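Local coordinates for protein putative pyridoxal phosphate-dependent transferase (Clostridium difficile, PDB 4DQ6) that covalently binds pyridoxal-5'-phosphate and is a putative transferase of the class I and II aminotransferase family, at residues Glu121-Ser125 with Ser359-Gly364; Tyr151-Tyr155 with Arg179-Glu185; Tyr63-Pro69 with Arg272-Leu278; Ala235-Phe240 with Thr281-Tyr285. All blocks are in the same frame, centred on the assembly; numbering follows the deposited sequence. Where two conformers were deposited one is given.

Contact 1: Glu121-Ser125 with Ser359-Gly364. With PLP (pyridoxal-5'-phosphate), chain C.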
# COMPACT_ATOMS: atom_id res chain seq x y z
N GLU A 121 16.45 -19.07 12.74
CA GLU A 121 15.92 -20.00 11.74
C GLU A 121 15.70 -21.39 12.32
O GLU A 121 16.35 -21.79 13.26
CB GLU A 121 16.89 -20.06 10.56
CG GLU A 121 16.76 -18.76 9.74
CD GLU A 121 17.44 -18.76 8.39
OE1 GLU A 121 18.32 -19.61 8.20
OE2 GLU A 121 17.10 -17.90 7.53
N PRO A 122 14.77 -22.18 11.76
CA PRO A 122 13.99 -21.84 10.55
C PRO A 122 12.94 -20.81 10.85
O PRO A 122 12.26 -20.90 11.91
CB PRO A 122 13.42 -23.19 10.17
CG PRO A 122 13.29 -23.95 11.47
CD PRO A 122 14.49 -23.50 12.31
N VAL A 123 12.71 -19.85 9.96
CA VAL A 123 11.73 -18.82 10.18
C VAL A 123 11.23 -18.33 8.82
O VAL A 123 11.92 -18.46 7.81
CB VAL A 123 12.27 -17.66 11.07
CG1 VAL A 123 13.30 -16.83 10.29
CG2 VAL A 123 11.17 -16.73 11.59
N TYR A 124 10.05 -17.73 8.87
CA TYR A 124 9.37 -16.96 7.79
C TYR A 124 10.43 -16.33 6.89
O TYR A 124 11.28 -15.57 7.38
CB TYR A 124 8.51 -15.91 8.44
CG TYR A 124 7.66 -15.12 7.49
CD1 TYR A 124 6.80 -15.75 6.62
CD2 TYR A 124 7.70 -13.72 7.49
CE1 TYR A 124 6.03 -15.03 5.74
CE2 TYR A 124 6.90 -12.98 6.60
CZ TYR A 124 6.09 -13.67 5.74
OH TYR A 124 5.25 -13.01 4.81
N SER A 125 10.43 -16.68 5.60
CA SER A 125 11.62 -16.42 4.78
C SER A 125 11.86 -14.94 4.54
O SER A 125 13.00 -14.55 4.33
CB SER A 125 11.57 -17.17 3.48
OG SER A 125 10.47 -16.65 2.71
N SER A 359 13.01 -23.60 2.50
CA SER A 359 12.78 -22.19 2.25
C SER A 359 12.83 -21.32 3.52
O SER A 359 13.01 -20.11 3.44
CB SER A 359 11.45 -22.03 1.54
OG SER A 359 10.31 -22.17 2.44
N PHE A 360 12.69 -21.96 4.69
CA PHE A 360 12.77 -21.27 5.99
C PHE A 360 14.18 -21.20 6.57
O PHE A 360 14.36 -20.68 7.65
CB PHE A 360 11.80 -21.93 6.96
CG PHE A 360 10.36 -21.93 6.49
CD1 PHE A 360 9.52 -20.84 6.69
CD2 PHE A 360 9.86 -23.02 5.85
CE1 PHE A 360 8.18 -20.84 6.23
CE2 PHE A 360 8.56 -23.05 5.35
CZ PHE A 360 7.70 -21.95 5.58
N GLY A 361 15.19 -21.66 5.83
CA GLY A 361 16.57 -21.52 6.26
C GLY A 361 17.06 -22.70 7.08
O GLY A 361 16.59 -23.86 6.89
N ILE A 362 18.03 -22.40 7.93
CA ILE A 362 18.73 -23.44 8.66
C ILE A 362 17.74 -24.18 9.52
O ILE A 362 16.97 -23.55 10.20
CB ILE A 362 19.84 -22.80 9.50
CG1 ILE A 362 20.91 -22.26 8.55
CG2 ILE A 362 20.48 -23.79 10.46
CD1 ILE A 362 21.84 -21.25 9.17
N GLY A 363 17.78 -25.52 9.48
CA GLY A 363 16.88 -26.31 10.28
C GLY A 363 15.62 -26.67 9.54
O GLY A 363 14.81 -27.45 10.08
N GLY A 364 15.39 -26.14 8.35
CA GLY A 364 14.20 -26.51 7.60
C GLY A 364 14.32 -27.77 6.75
O GLY A 364 13.32 -28.33 6.35
N1 PLP C . 5.15 -12.03 9.44
C2 PLP C . 4.98 -13.39 9.61
C2A PLP C . 5.69 -14.20 10.64
C3 PLP C . 4.06 -14.12 8.77
O3 PLP C . 3.91 -15.43 8.90
C4 PLP C . 3.32 -13.39 7.75
C4A PLP C . 2.38 -14.11 6.80
C5 PLP C . 3.55 -11.96 7.64
C6 PLP C . 4.48 -11.33 8.50
C5A PLP C . 2.77 -11.20 6.62
O4P PLP C . 3.53 -10.07 6.36
P PLP C . 2.80 -8.92 5.49
O1P PLP C . 1.91 -8.23 6.47
O2P PLP C . 4.07 -8.12 4.99
O3P PLP C . 1.98 -9.73 4.44

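Contact 2: Tyr151-Tyr155 with Arg179-Glu185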
# COMPACT_ATOMS: atom_id res chain seq x y z
N TYR A 151 11.24 -27.19 19.86
CA TYR A 151 12.19 -26.13 19.60
C TYR A 151 12.28 -25.16 20.77
O TYR A 151 11.30 -24.76 21.38
CB TYR A 151 11.84 -25.32 18.36
CG TYR A 151 11.98 -26.06 17.06
CD1 TYR A 151 10.96 -26.88 16.60
CD2 TYR A 151 13.21 -26.07 16.35
CE1 TYR A 151 11.08 -27.57 15.41
CE2 TYR A 151 13.36 -26.75 15.15
CZ TYR A 151 12.23 -27.51 14.68
OH TYR A 151 12.44 -28.17 13.50
N ILE A 152 13.50 -24.70 21.05
CA ILE A 152 13.76 -23.60 21.97
C ILE A 152 14.78 -22.64 21.34
O ILE A 152 15.44 -22.97 20.36
CB ILE A 152 14.23 -24.09 23.39
CG1 ILE A 152 15.60 -24.76 23.36
CG2 ILE A 152 13.02 -24.87 24.00
CD1 ILE A 152 16.21 -24.98 24.75
N MET A 153 14.82 -21.46 21.89
CA MET A 153 15.96 -20.54 21.58
C MET A 153 17.32 -21.07 22.02
O MET A 153 17.47 -21.71 23.09
CB MET A 153 15.68 -19.19 22.17
CG MET A 153 14.33 -18.59 21.75
SD MET A 153 14.25 -16.85 22.23
CE MET A 153 12.59 -16.45 21.68
N ASP A 154 18.35 -20.82 21.19
CA ASP A 154 19.69 -21.20 21.56
C ASP A 154 20.40 -19.99 22.18
O ASP A 154 21.08 -19.24 21.49
CB ASP A 154 20.45 -21.77 20.38
CG ASP A 154 21.77 -22.41 20.77
OD1 ASP A 154 22.29 -22.08 21.86
OD2 ASP A 154 22.29 -23.26 19.99
N TYR A 155 20.23 -19.82 23.48
CA TYR A 155 20.63 -18.60 24.15
C TYR A 155 22.14 -18.46 24.15
O TYR A 155 22.63 -17.32 24.03
CB TYR A 155 20.07 -18.56 25.58
CG TYR A 155 18.56 -18.48 25.64
CD1 TYR A 155 17.88 -17.32 25.27
CD2 TYR A 155 17.85 -19.57 26.03
CE1 TYR A 155 16.50 -17.24 25.34
CE2 TYR A 155 16.47 -19.49 26.10
CZ TYR A 155 15.83 -18.34 25.72
OH TYR A 155 14.46 -18.27 25.82
N ARG A 179 5.88 -22.26 17.86
CA ARG A 179 6.20 -21.92 19.28
C ARG A 179 5.49 -20.62 19.72
O ARG A 179 5.62 -19.59 19.06
CB ARG A 179 7.71 -21.79 19.58
CG ARG A 179 8.49 -23.10 19.77
CD ARG A 179 8.01 -24.03 20.85
NE ARG A 179 7.53 -23.33 22.05
CZ ARG A 179 8.26 -22.89 23.05
NH1 ARG A 179 7.70 -22.22 24.02
NH2 ARG A 179 9.57 -23.09 23.05
N VAL A 180 4.82 -20.68 20.86
CA VAL A 180 4.32 -19.55 21.58
C VAL A 180 5.31 -19.37 22.76
O VAL A 180 5.29 -20.14 23.71
CB VAL A 180 2.85 -19.79 22.03
CG1 VAL A 180 2.38 -18.71 22.98
CG2 VAL A 180 1.94 -19.86 20.80
N TRP A 181 6.23 -18.43 22.65
CA TRP A 181 7.27 -18.31 23.66
C TRP A 181 6.65 -17.99 25.02
O TRP A 181 5.72 -17.16 25.12
CB TRP A 181 8.23 -17.22 23.26
CG TRP A 181 8.87 -17.44 21.88
CD1 TRP A 181 8.69 -16.65 20.75
CD2 TRP A 181 9.72 -18.53 21.45
NE1 TRP A 181 9.38 -17.13 19.71
CE2 TRP A 181 9.98 -18.30 20.03
CE3 TRP A 181 10.18 -19.66 22.03
CZ2 TRP A 181 10.85 -19.13 19.30
CZ3 TRP A 181 11.05 -20.50 21.30
CH2 TRP A 181 11.30 -20.27 19.94
N THR A 182 7.20 -18.59 26.09
CA THR A 182 6.72 -18.26 27.43
C THR A 182 7.37 -16.95 27.91
O THR A 182 8.35 -16.46 27.33
CB THR A 182 7.06 -19.36 28.43
OG1 THR A 182 8.49 -19.39 28.56
CG2 THR A 182 6.56 -20.75 27.95
N LYS A 183 6.76 -16.34 28.90
CA LYS A 183 7.31 -15.11 29.48
C LYS A 183 8.73 -15.32 29.87
O LYS A 183 9.58 -14.48 29.58
CB LYS A 183 6.47 -14.68 30.65
CG LYS A 183 7.01 -13.43 31.32
CD LYS A 183 6.31 -13.26 32.65
CE LYS A 183 4.99 -12.56 32.41
NZ LYS A 183 5.21 -11.14 32.00
N ASP A 184 9.02 -16.44 30.52
CA ASP A 184 10.42 -16.67 30.91
C ASP A 184 11.39 -16.84 29.74
O ASP A 184 12.58 -16.41 29.79
CB ASP A 184 10.55 -17.85 31.87
CG ASP A 184 10.01 -17.55 33.29
OD1 ASP A 184 9.74 -16.38 33.63
OD2 ASP A 184 9.95 -18.52 34.09
N GLU A 185 10.91 -17.42 28.64
CA GLU A 185 11.76 -17.51 27.46
C GLU A 185 12.02 -16.12 26.86
O GLU A 185 13.11 -15.81 26.40
CB GLU A 185 11.17 -18.43 26.39
CG GLU A 185 11.27 -19.89 26.71
CD GLU A 185 10.51 -20.77 25.73
OE1 GLU A 185 9.32 -20.52 25.59
OE2 GLU A 185 11.13 -21.69 25.14
O HOH W 1 13.54 -20.72 24.42

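Contact 3: Tyr63-Pro69 with Arg272-Leu278. With PLP (pyridoxal-5'-phosphate), chain F.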
# COMPACT_ATOMS: atom_id res chain seq x y z
N TYR A 63 -15.23 6.52 -3.30
CA TYR A 63 -13.99 5.85 -2.83
C TYR A 63 -12.74 6.72 -2.93
O TYR A 63 -11.80 6.33 -3.60
CB TYR A 63 -13.79 4.51 -3.57
CG TYR A 63 -15.08 3.76 -3.69
CD1 TYR A 63 -15.64 3.16 -2.57
CD2 TYR A 63 -15.66 3.58 -4.91
CE1 TYR A 63 -16.85 2.50 -2.61
CE2 TYR A 63 -16.88 2.90 -5.00
CZ TYR A 63 -17.44 2.33 -3.86
OH TYR A 63 -18.70 1.68 -4.02
N GLY A 64 -12.80 7.89 -2.33
CA GLY A 64 -11.69 8.84 -2.36
C GLY A 64 -10.74 8.70 -1.21
O GLY A 64 -10.69 7.70 -0.52
N TYR A 65 -9.90 9.73 -1.02
CA TYR A 65 -8.84 9.63 0.01
C TYR A 65 -9.47 9.47 1.39
O TYR A 65 -10.42 10.17 1.77
CB TYR A 65 -8.05 10.91 -0.02
CG TYR A 65 -7.15 11.05 -1.22
CD1 TYR A 65 -6.06 10.27 -1.39
CD2 TYR A 65 -7.44 12.00 -2.21
CE1 TYR A 65 -5.21 10.41 -2.50
CE2 TYR A 65 -6.63 12.13 -3.33
CZ TYR A 65 -5.54 11.34 -3.48
OH TYR A 65 -4.70 11.44 -4.58
N THR A 66 -8.95 8.53 2.15
CA THR A 66 -9.54 8.03 3.36
C THR A 66 -8.88 8.55 4.59
O THR A 66 -7.68 8.44 4.69
CB THR A 66 -9.50 6.50 3.36
OG1 THR A 66 -10.18 6.06 2.17
CG2 THR A 66 -10.07 5.86 4.63
N THR A 67 -9.66 9.11 5.48
CA THR A 67 -9.15 9.57 6.77
C THR A 67 -9.17 8.43 7.80
O THR A 67 -9.94 7.49 7.67
CB THR A 67 -9.98 10.78 7.26
OG1 THR A 67 -9.26 11.40 8.30
CG2 THR A 67 -11.35 10.35 7.80
N ARG A 68 -8.30 8.47 8.81
CA ARG A 68 -8.26 7.46 9.85
C ARG A 68 -8.91 8.06 11.10
O ARG A 68 -8.29 8.88 11.80
CB ARG A 68 -6.82 7.03 10.13
CG ARG A 68 -6.67 5.84 11.08
CD ARG A 68 -5.21 5.42 11.24
NE ARG A 68 -4.69 4.96 9.97
CZ ARG A 68 -3.86 5.64 9.19
NH1 ARG A 68 -3.31 6.78 9.60
NH2 ARG A 68 -3.60 5.17 8.02
N PRO A 69 -10.15 7.71 11.36
CA PRO A 69 -10.83 8.33 12.51
C PRO A 69 -10.24 7.78 13.81
O PRO A 69 -9.66 6.71 13.80
CB PRO A 69 -12.29 7.86 12.37
CG PRO A 69 -12.21 6.62 11.60
CD PRO A 69 -11.01 6.75 10.67
N ARG A 272 -1.98 6.40 4.17
CA ARG A 272 -3.43 6.16 4.37
C ARG A 272 -3.81 4.70 4.20
O ARG A 272 -3.30 4.01 3.31
CB ARG A 272 -4.25 7.01 3.37
CG ARG A 272 -4.06 8.50 3.43
CD ARG A 272 -5.05 9.29 2.60
NE ARG A 272 -4.84 10.71 2.80
CZ ARG A 272 -5.27 11.41 3.84
NH1 ARG A 272 -5.98 10.85 4.82
NH2 ARG A 272 -4.96 12.68 3.92
N ASN A 273 -4.81 4.25 4.98
CA ASN A 273 -5.50 2.99 4.72
C ASN A 273 -6.29 3.17 3.43
O ASN A 273 -6.73 4.28 3.12
CB ASN A 273 -6.54 2.69 5.81
CG ASN A 273 -5.94 2.25 7.13
OD1 ASN A 273 -5.37 3.05 7.86
ND2 ASN A 273 -6.09 0.97 7.44
N ASN A 274 -6.44 2.09 2.66
CA ASN A 274 -7.50 2.09 1.63
C ASN A 274 -8.83 2.04 2.35
O ASN A 274 -8.95 1.73 3.51
CB ASN A 274 -7.31 0.98 0.58
CG ASN A 274 -7.60 -0.41 1.14
OD1 ASN A 274 -8.77 -0.69 1.44
ND2 ASN A 274 -6.59 -1.30 1.23
N CYS A 275 -9.85 2.43 1.64
CA CYS A 275 -11.11 2.67 2.32
C CYS A 275 -11.68 1.41 2.93
O CYS A 275 -12.49 1.50 3.88
CB CYS A 275 -12.10 3.33 1.40
SG CYS A 275 -12.50 2.50 -0.11
N PHE A 276 -11.35 0.26 2.35
CA PHE A 276 -11.93 -1.00 2.83
C PHE A 276 -11.16 -1.57 4.02
O PHE A 276 -11.73 -2.10 4.96
CB PHE A 276 -12.10 -1.97 1.68
CG PHE A 276 -13.18 -1.57 0.72
CD1 PHE A 276 -14.50 -1.52 1.16
CD2 PHE A 276 -12.96 -1.27 -0.63
CE1 PHE A 276 -15.55 -1.19 0.32
CE2 PHE A 276 -14.02 -0.88 -1.50
CZ PHE A 276 -15.34 -0.88 -0.99
N SER A 277 -9.84 -1.52 3.96
CA SER A 277 -9.04 -1.86 5.08
C SER A 277 -9.43 -1.10 6.36
O SER A 277 -9.46 -1.65 7.47
CB SER A 277 -7.56 -1.54 4.69
OG SER A 277 -6.70 -1.34 5.72
N LEU A 278 -9.72 0.19 6.20
CA LEU A 278 -10.08 1.01 7.34
C LEU A 278 -11.26 0.44 8.10
O LEU A 278 -11.21 0.24 9.33
CB LEU A 278 -10.48 2.41 6.92
CG LEU A 278 -10.63 3.37 8.08
CD1 LEU A 278 -9.23 3.95 8.39
CD2 LEU A 278 -11.60 4.51 7.75
N1 PLP F . 0.49 13.40 -8.99
C2 PLP F . -0.20 14.54 -9.24
C2A PLP F . 0.16 15.64 -10.18
C3 PLP F . -1.46 14.71 -8.53
O3 PLP F . -2.14 15.81 -8.74
C4 PLP F . -1.92 13.71 -7.59
C4A PLP F . -3.22 13.89 -6.84
C5 PLP F . -1.07 12.53 -7.46
C6 PLP F . 0.14 12.44 -8.16
C5A PLP F . -1.55 11.49 -6.52
O4P PLP F . -0.41 10.81 -6.11
P PLP F . -0.64 9.39 -5.33
O1P PLP F . -1.84 9.72 -4.42
O2P PLP F . -1.14 8.43 -6.40
O3P PLP F . 0.84 9.24 -4.65
O HOH W 2 -6.18 6.54 6.38
O HOH W 3 -7.25 6.33 1.16

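Contact 4: Ala235-Phe240 with Thr281-Tyr285. With PLP (pyridoxal-5'-phosphate), chain C.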
# COMPACT_ATOMS: atom_id res chain seq x y z
N ALA A 235 -1.25 -7.18 13.18
CA ALA A 235 -2.15 -6.88 12.09
C ALA A 235 -3.41 -7.70 12.34
O ALA A 235 -3.34 -8.72 13.01
CB ALA A 235 -1.58 -7.31 10.75
N PRO A 236 -4.56 -7.32 11.75
CA PRO A 236 -5.73 -8.18 11.73
C PRO A 236 -5.72 -9.24 10.65
O PRO A 236 -6.64 -10.05 10.58
CB PRO A 236 -6.83 -7.19 11.47
CG PRO A 236 -6.24 -6.18 10.57
CD PRO A 236 -4.85 -6.02 11.15
N THR A 237 -4.71 -9.23 9.78
CA THR A 237 -4.78 -9.94 8.52
C THR A 237 -4.69 -11.44 8.68
O THR A 237 -5.41 -12.16 8.01
CB THR A 237 -3.76 -9.48 7.49
OG1 THR A 237 -2.50 -9.54 8.11
CG2 THR A 237 -4.02 -8.06 7.07
N LYS A 238 -3.76 -11.94 9.46
CA LYS A 238 -3.63 -13.40 9.66
C LYS A 238 -4.85 -13.86 10.47
O LYS A 238 -5.45 -14.87 10.13
CB LYS A 238 -2.37 -13.81 10.41
CG LYS A 238 -1.11 -13.65 9.59
CD LYS A 238 -0.89 -14.82 8.59
CE LYS A 238 -0.04 -14.44 7.37
NZ LYS A 238 1.43 -14.54 7.54
N THR A 239 -5.18 -13.13 11.52
CA THR A 239 -6.30 -13.50 12.44
C THR A 239 -7.62 -13.68 11.73
O THR A 239 -8.33 -14.69 11.92
CB THR A 239 -6.43 -12.47 13.52
OG1 THR A 239 -5.16 -12.21 14.17
CG2 THR A 239 -7.62 -12.80 14.53
N PHE A 240 -7.89 -12.71 10.86
CA PHE A 240 -9.20 -12.63 10.29
C PHE A 240 -9.23 -12.91 8.80
O PHE A 240 -10.28 -12.79 8.19
CB PHE A 240 -9.89 -11.27 10.58
CG PHE A 240 -10.17 -11.06 12.02
CD1 PHE A 240 -11.23 -11.69 12.58
CD2 PHE A 240 -9.34 -10.28 12.82
CE1 PHE A 240 -11.55 -11.54 13.92
CE2 PHE A 240 -9.62 -10.15 14.17
CZ PHE A 240 -10.77 -10.72 14.71
N THR A 281 -10.73 -3.39 9.53
CA THR A 281 -9.87 -3.54 10.68
C THR A 281 -10.63 -3.21 11.97
O THR A 281 -10.66 -3.97 12.94
CB THR A 281 -8.66 -2.60 10.52
OG1 THR A 281 -7.88 -3.01 9.40
CG2 THR A 281 -7.79 -2.61 11.80
N GLU A 282 -11.39 -2.11 11.96
CA GLU A 282 -12.12 -1.70 13.13
C GLU A 282 -13.25 -2.70 13.42
O GLU A 282 -13.46 -3.09 14.56
CB GLU A 282 -12.70 -0.34 12.89
CG GLU A 282 -13.52 0.15 14.05
CD GLU A 282 -13.91 1.61 13.98
OE1 GLU A 282 -13.14 2.46 13.47
OE2 GLU A 282 -14.99 1.91 14.52
N ALA A 283 -13.89 -3.18 12.35
CA ALA A 283 -14.95 -4.17 12.53
C ALA A 283 -14.43 -5.50 13.09
O ALA A 283 -15.10 -6.12 13.89
CB ALA A 283 -15.68 -4.42 11.21
N SER A 284 -13.29 -5.96 12.57
CA SER A 284 -12.69 -7.22 13.02
C SER A 284 -12.38 -7.15 14.52
O SER A 284 -12.74 -8.07 15.30
CB SER A 284 -11.46 -7.60 12.21
OG SER A 284 -10.31 -6.81 12.45
N TYR A 285 -11.77 -6.07 14.97
CA TYR A 285 -11.36 -6.02 16.37
C TYR A 285 -12.55 -5.74 17.29
O TYR A 285 -12.69 -6.36 18.36
CB TYR A 285 -10.25 -5.01 16.58
CG TYR A 285 -8.88 -5.47 16.08
CD1 TYR A 285 -8.47 -6.77 16.21
CD2 TYR A 285 -8.03 -4.56 15.53
CE1 TYR A 285 -7.25 -7.18 15.77
CE2 TYR A 285 -6.76 -4.97 15.13
CZ TYR A 285 -6.37 -6.24 15.32
OH TYR A 285 -5.12 -6.62 14.88
N1 PLP C . 5.15 -12.03 9.44
C2 PLP C . 4.98 -13.39 9.61
C2A PLP C . 5.69 -14.20 10.64
C3 PLP C . 4.06 -14.12 8.77
O3 PLP C . 3.91 -15.43 8.90
C4 PLP C . 3.32 -13.39 7.75
C4A PLP C . 2.38 -14.11 6.80
C5 PLP C . 3.55 -11.96 7.64
C6 PLP C . 4.48 -11.33 8.50
C5A PLP C . 2.77 -11.20 6.62
O4P PLP C . 3.53 -10.07 6.36
P PLP C . 2.80 -8.92 5.49
O1P PLP C . 1.91 -8.23 6.47
O2P PLP C . 4.07 -8.12 4.99
O3P PLP C . 1.98 -9.73 4.44
O HOH W 4 -3.95 -8.69 16.06

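Contact 1: Glu121-Ser125 with Ser359-Gly364
P122 and F360 bring the two loops closest, and here the packing is tight. P122 CB meets F360 CB at 3.8 Å, while the amide of V123 gives its hydrogen to F360 O at 3.0 Å. The same oxygen takes a CA-H...O contact from P122 CA at 3.1 Å, so two neighbouring residues of 121-125 close on one carbonyl. The P122 ring follows a cis peptide bond, and I362 O of the type II turn G361-G364 sits against its CD at 3.3 Å. The F360 ring turns its edge to V123 O and the amide of Y124. Beside it, the E121 side chain runs out extended beyond CG to the turn, where OE1 accepts from I362 N at 2.8 Å, the donor standing 47° above the carboxylate plane; OE2 is held by N128. G361 runs close by this carboxylate, its CA 3.2 Å from E121 OE1.

The outer side is looser. I362, largely exposed, lays CG1 near E121 OE1 and touches P142 and I140, and S359 meets S125 mainly through its carbonyl, its own hydroxyl bonded to Q356. At the other end of 121-125, Y124 has CG anti to the backbone N (chi1 -175°), which lays its ring flat on the pyridine ring of PLP, the PLP-stacking tyrosine of a pyridoxal-phosphate pocket.

Contact 2: Tyr151-Tyr155 with Arg179-Glu185
The indole of W181 is filled on both faces: the M153 methyl CE sits over one, 3.6 Å from the centroid of the five-membered ring, and CB of R179 lies over the other. The M153 chain is extended beyond CG (chi2 -168°), which carries SD above the six-membered ring, 4.8 Å from its centroid, in a Met-aromatic contact. W181 NE1 is bonded to C171 O, which fixes the edge of the ring.

R179 bends at chi2 and chi3, folding its guanidinium back so that one face rests on the indole near CE3. From there NH2 reaches Y151 O at 2.9 Å, nearly along the C=O axis and in the guanidinium plane. NH1 and NH2 also grip E185 end-on, one nitrogen to each carboxylate oxygen, both on syn lone pairs; NH1 to OE1 measures 2.8 Å. OE1 uses its anti lone pair for T182 N, with an N-H...O angle of 176°, so the carboxylate is pinned in its rotation. NE of R179 has a second acid, E323.

Further along 151-155, Y155 OH donates to E185 O at 2.9 Å, and the ring of Y155 takes M153 CB over one face. A water ties the pieces together, accepting from M153 N and donating to Y155 OH and to E185 OE2 at 2.7 Å. The hydroxyl of T182 in turn accepts from E185 N at 3.1 Å. T182 and E185 thus form a capping box at the start of helix 183-195, with R179 linking the box glutamate to the backbone carbonyl of Y151.

Contact 3: Tyr63-Pro69 with Arg272-Leu278
Y63 opens the contact by setting CE1 4.0 Å from CZ of F276, the two rings crossing obliquely with planes at 37°. The sulfur of C275 comes up beside the same tyrosine ring at CD1. At Y65 the ring edge faces the phosphate of the PLP bound mainly by the second subunit, with OH 3.3 Å from O1P, a weak hydrogen bond at most, since the proton has another acceptor in reach, while R272 CD brushes the ring obliquely.

T66 is the centre. Its CG2 slides past CD2 of L278 and its OG1 lies 3.4 Å from CB of C275, while R272 NH1 bonds to T66 O at 3.0 Å from above the carbonyl plane. R272 also has a salt bridge to E24 of the second subunit. Two waters bridge the backbones, one joining T66 O to N273 N, the other T66 N to N273 O. The carbonyl of T67 is covered by the L278 methyls and finds no polar partner. R68, bent at chi3 (-63°), brings NE and NH2 side-on to N273 OD1, with NH2 at 2.8 Å; NH2 also donates to K271 O. P69 CD of the pyrrolidine ring then packs on L278 CD2 at 3.7 Å.

The loop therefore runs across the start of helix 275-287, whose first turn N274 caps. Helix 48-58 packs against Y63, C275 and F276, strand 93-96 lies against R68 and N273, and the second subunit reaches over much of the rest.

Contact 4: Ala235-Phe240 with Thr281-Tyr285
T281 O is gripped twice from one face of its plane, by Y285 N at 3.1 Å and, in the conformer given, one of two, by S284 OG at 2.9 Å; the serine side chain there meets P236 and F240. The contact belongs to the PLP-bearing lysine segment of the class I and II aminotransferase fold: K238 NZ is covalently bonded to PLP C4A at 1.3 Å, the internal aldimine link, and the flanking residues pack on helix 275-287.

S284 places its CB over the face of the F240 ring, 3.6 Å from the centroid and 18° off the normal, a CH-pi contact. The opposite face of that ring carries CG2 of its neighbour T239. With CG anti to the carbonyl carbon (chi1 -66°), F240 is turned so that CE2 also meets CD1 of Y285, at an oblique angle. P236 packs alongside: its CB touches S284 OG and Y285 CZ, and its CG lies near T281 OG1, which is itself bonded to S247 OG and S277 O.

All six touching residues are buried, and the polar end of Y285 is well provided for. Y249 OH bonds the hydroxyl, and helix 70-84 packs on the ring through I76. A water lies 3.1 Å from A235 O and 2.7 Å from Y285 OH.

How the contacts relate
Contact 4 is the wholly buried one; contacts 1, 2 and 3 are each partly buried. Contacts 1 and 4 lie on opposite sides of the chain's centre yet both touch the same PLP, one by a stacked ring and the other by a covalent bond. Contact 3 touches the second subunit's PLP instead. It shares helix 275-287 with contact 4, contact 3 using the helix's capped start and contact 4 a later turn. Contacts 1 and 2 meet loosely, at G363 and Y151. The chemistry follows the place: apolar and CH-pi in contact 4, one backbone bond, one carboxylate-to-amide bond and a glycine-rich turn in contact 1, arginine-centred polar networks with waters in contacts 2 and 3.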